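Side-chain contact in ABC-type branched-chain amino acid transport systems periplasmic component-like protein (Thermomonospora curvata, PDB 4N03), which probably binds fatty acids such as palmitic acid as the substrate-binding component of an ABC transporter: residues S345-D350 against P356-Y361. Residues are numbered along the deposited sequence; the frame is centred on the assembly and turned at random.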
ATOM      1  N   SER A 345     -18.056  10.125   5.521  1.00 12.63           N
ATOM      2  CA  SER A 345     -19.462   9.796   5.315  1.00 14.61           C
ATOM      3  C   SER A 345     -19.672   8.543   4.503  1.00 16.02           C
ATOM      4  O   SER A 345     -20.785   8.030   4.469  1.00 17.71           O
ATOM      5  CB  SER A 345     -20.218  10.987   4.749  1.00 16.07           C
ATOM      6  OG  SER A 345     -19.920  11.181   3.366  1.00 19.28           O
ATOM      7  N   GLU A 346     -18.610   7.989   3.920  1.00 15.83           N
ATOM      8  CA  GLU A 346     -18.743   6.837   2.993  1.00 14.76           C
ATOM      9  C   GLU A 346     -18.551   5.534   3.673  1.00 13.67           C
ATOM     10  O   GLU A 346     -17.408   5.178   4.084  1.00 14.49           O
ATOM     11  CB  GLU A 346     -17.694   7.017   1.878  1.00 14.95           C
ATOM     12  CG  GLU A 346     -17.650   5.897   0.867  1.00 16.83           C
ATOM     13  CD  GLU A 346     -18.972   5.703   0.176  1.00 16.05           C
ATOM     14  OE1 GLU A 346     -19.778   4.870   0.588  1.00 18.07           O
ATOM     15  OE2 GLU A 346     -19.241   6.401  -0.831  1.00 21.92           O
ATOM     16  N   ALA A 347     -19.611   4.800   3.917  1.00 13.34           N
ATOM     17  CA  ALA A 347     -19.598   3.477   4.540  1.00 13.75           C
ATOM     18  C   ALA A 347     -19.413   2.308   3.586  1.00 14.91           C
ATOM     19  O   ALA A 347     -19.173   1.183   4.012  1.00 16.93           O
ATOM     20  CB  ALA A 347     -20.865   3.263   5.351  1.00 15.41           C
ATOM     21  N   ASN A 348     -19.504   2.549   2.310  1.00 13.49           N
ATOM     22  CA  ASN A 348     -19.605   1.467   1.314  1.00 15.01           C
ATOM     23  C   ASN A 348     -18.899   1.844   0.034  1.00 14.41           C
ATOM     24  O   ASN A 348     -19.501   1.896  -1.076  1.00 17.36           O
ATOM     25  CB  ASN A 348     -21.109   1.220   1.041  1.00 16.96           C
ATOM     26  CG  ASN A 348     -21.393  -0.055   0.293  1.00 18.91           C
ATOM     27  OD1 ASN A 348     -20.739  -1.061   0.507  1.00 24.59           O
ATOM     28  ND2 ASN A 348     -22.432  -0.030  -0.568  1.00 21.53           N
ATOM     29  N   ALA A 349     -17.604   2.041   0.095  1.00 12.18           N
ATOM     30  CA  ALA A 349     -16.840   2.389  -1.102  1.00 12.32           C
ATOM     31  C   ALA A 349     -16.534   1.143  -1.912  1.00 11.10           C
ATOM     32  O   ALA A 349     -16.177   0.093  -1.419  1.00 13.04           O
ATOM     33  CB  ALA A 349     -15.553   3.068  -0.728  1.00 14.93           C
ATOM     34  N   ASP A 350     -16.652   1.287  -3.240  1.00 12.73           N
ATOM     35  CA  ASP A 350     -16.191   0.225  -4.147  1.00 13.73           C
ATOM     36  C   ASP A 350     -15.944   0.862  -5.486  1.00 15.14           C
ATOM     37  O   ASP A 350     -16.898   1.153  -6.235  1.00 17.23           O
ATOM     38  CB  ASP A 350     -17.235  -0.866  -4.306  1.00 14.99           C
ATOM     39  CG  ASP A 350     -16.737  -2.031  -5.138  1.00 14.94           C
ATOM     40  OD1 ASP A 350     -15.651  -1.908  -5.773  1.00 15.83           O
ATOM     41  OD2 ASP A 350     -17.416  -3.089  -5.186  1.00 18.70           O
ATOM     42  N   PRO A 356     -13.278  -3.310  -2.033  1.00 11.58           N
ATOM     43  CA  PRO A 356     -14.324  -2.557  -1.345  1.00 11.26           C
ATOM     44  C   PRO A 356     -13.884  -2.210   0.096  1.00 10.94           C
ATOM     45  O   PRO A 356     -13.142  -2.991   0.727  1.00 12.42           O
ATOM     46  CB  PRO A 356     -15.508  -3.545  -1.308  1.00 13.54           C
ATOM     47  CG  PRO A 356     -15.270  -4.474  -2.432  1.00 14.15           C
ATOM     48  CD  PRO A 356     -13.755  -4.591  -2.549  1.00 12.96           C
HETATM   49  N   MSE A 357     -14.311  -1.074   0.583  1.00 10.81           N
HETATM   50  CA  MSE A 357     -13.877  -0.583   1.901  1.00 11.82           C
HETATM   51  C   MSE A 357     -14.952   0.221   2.557  1.00 11.91           C
HETATM   52  O   MSE A 357     -15.863   0.738   1.935  1.00 14.37           O
HETATM   53  CB  MSE A 357     -12.688   0.427   1.684  1.00 13.32           C
HETATM   54  CG  MSE A 357     -11.471  -0.315   1.262  1.00 14.67           C
HETATM   55 SE   MSE A 357     -10.079   1.025   0.908  0.65 14.48          SE
HETATM   56  CE  MSE A 357     -10.313   1.215  -0.899  1.00 14.99           C
ATOM     57  N   ASN A 358     -14.863   0.353   3.867  1.00 11.16           N
ATOM     58  CA  ASN A 358     -15.702   1.260   4.647  1.00 11.57           C
ATOM     59  C   ASN A 358     -14.815   2.358   5.229  1.00 11.56           C
ATOM     60  O   ASN A 358     -13.842   2.037   5.899  1.00 11.56           O
ATOM     61  CB  ASN A 358     -16.382   0.444   5.755  1.00 12.01           C
ATOM     62  CG  ASN A 358     -17.418   1.227   6.578  1.00 12.63           C
ATOM     63  OD1 ASN A 358     -17.334   2.458   6.793  1.00 14.32           O
ATOM     64  ND2 ASN A 358     -18.329   0.488   7.189  1.00 11.60           N
ATOM     65  N   PHE A 359     -15.149   3.630   4.987  1.00 11.53           N
ATOM     66  CA  PHE A 359     -14.415   4.781   5.430  1.00 11.70           C
ATOM     67  C   PHE A 359     -14.945   5.460   6.711  1.00 11.79           C
ATOM     68  O   PHE A 359     -14.457   6.499   7.103  1.00 12.90           O
ATOM     69  CB  PHE A 359     -14.334   5.804   4.292  1.00 11.45           C
ATOM     70  CG  PHE A 359     -13.606   5.307   3.053  1.00 12.31           C
ATOM     71  CD1 PHE A 359     -12.505   4.467   3.177  1.00 13.51           C
ATOM     72  CD2 PHE A 359     -13.988   5.712   1.803  1.00 13.50           C
ATOM     73  CE1 PHE A 359     -11.789   4.065   2.097  1.00 15.23           C
ATOM     74  CE2 PHE A 359     -13.252   5.274   0.647  1.00 13.48           C
ATOM     75  CZ  PHE A 359     -12.197   4.425   0.857  1.00 14.89           C
ATOM     76  N   THR A 360     -16.071   4.980   7.231  1.00 12.12           N
ATOM     77  CA  THR A 360     -16.673   5.711   8.382  1.00 12.69           C
ATOM     78  C   THR A 360     -15.904   5.533   9.727  1.00 11.20           C
ATOM     79  O   THR A 360     -16.131   6.273  10.656  1.00 16.13           O
ATOM     80  CB  THR A 360     -18.112   5.364   8.626  1.00 13.01           C
ATOM     81  OG1 THR A 360     -18.175   3.979   8.898  1.00 14.12           O
ATOM     82  CG2 THR A 360     -18.940   5.628   7.433  1.00 14.94           C
ATOM     83  N   TYR A 361     -15.119   4.481   9.759  1.00 13.34           N
ATOM     84  CA  TYR A 361     -14.303   4.259  10.938  0.70 13.02           C
ATOM     85  C   TYR A 361     -12.855   4.211  10.666  1.00 12.95           C
ATOM     86  O   TYR A 361     -12.411   4.208   9.489  1.00 14.85           O
ATOM     87  CB  TYR A 361     -14.717   2.974  11.534  0.70 13.56           C
ATOM     88  CG  TYR A 361     -14.536   1.802  10.634  0.70 12.19           C
ATOM     89  CD1 TYR A 361     -13.267   1.385  10.291  0.70 12.51           C
ATOM     90  CD2 TYR A 361     -15.607   1.138  10.082  0.70 11.88           C
ATOM     91  CE1 TYR A 361     -13.059   0.281   9.492  0.70 12.63           C
ATOM     92  CE2 TYR A 361     -15.407   0.011   9.297  0.70 10.67           C
ATOM     93  CZ  TYR A 361     -14.134  -0.399   9.001  0.70 11.49           C
ATOM     94  OH  TYR A 361     -13.982  -1.485   8.228  0.70 12.27           O
TER
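The ring of Phe-359 packs obliquely against Ala-349 CB and Glu-346 CG on the tightly filled side of this contact. Its CE2 lies 3.5 Å from Ala-349 CB, a methyl small enough to let the backbones pair closely, while its CD2 touches CG of Glu-346 at 3.8 Å. Of the Glu-346 side chain, CB and CG do the touching: the chain turns about CB-CG (chi2 59°), leading the carboxylate away so that OE1, through its anti lone pair, accepts from Asn-348 N. Phe-359 suits the buried place, since its ring meets that of His-343 and its side chain touches Ile-320 of helix 309-330. Backbone bonds set the spacing. Ala-349 and Met-357 form a hydrogen-bonded antiparallel pair, with Ala-349 N 2.8 Å from Met-357 O and Met-357 N 3.0 Å from Ala-349 O, and Phe-359 N donates to Glu-346 O.

Asn-358 also packs closely, its CG 3.1 Å from Ala-347 O; its OD1 takes two bonds, from Thr-360 N at 2.9 Å, in the carbonyl plane, and from Thr-360 OG1, which fixes the amide's rotation. Looser and more exposed are Thr-360 CG2, 3.7 Å from Ala-347 CB, and the far end, where Asp-350 OD1 accepts from Gly-352 N and OD2 lies by Pro-356 CG. A single antiparallel bridge thus makes a short hairpin-like pairing within the loop between helix 336-343 and strand 370-375, and Asn-358 OD1 with Thr-360 N forms an Asx turn.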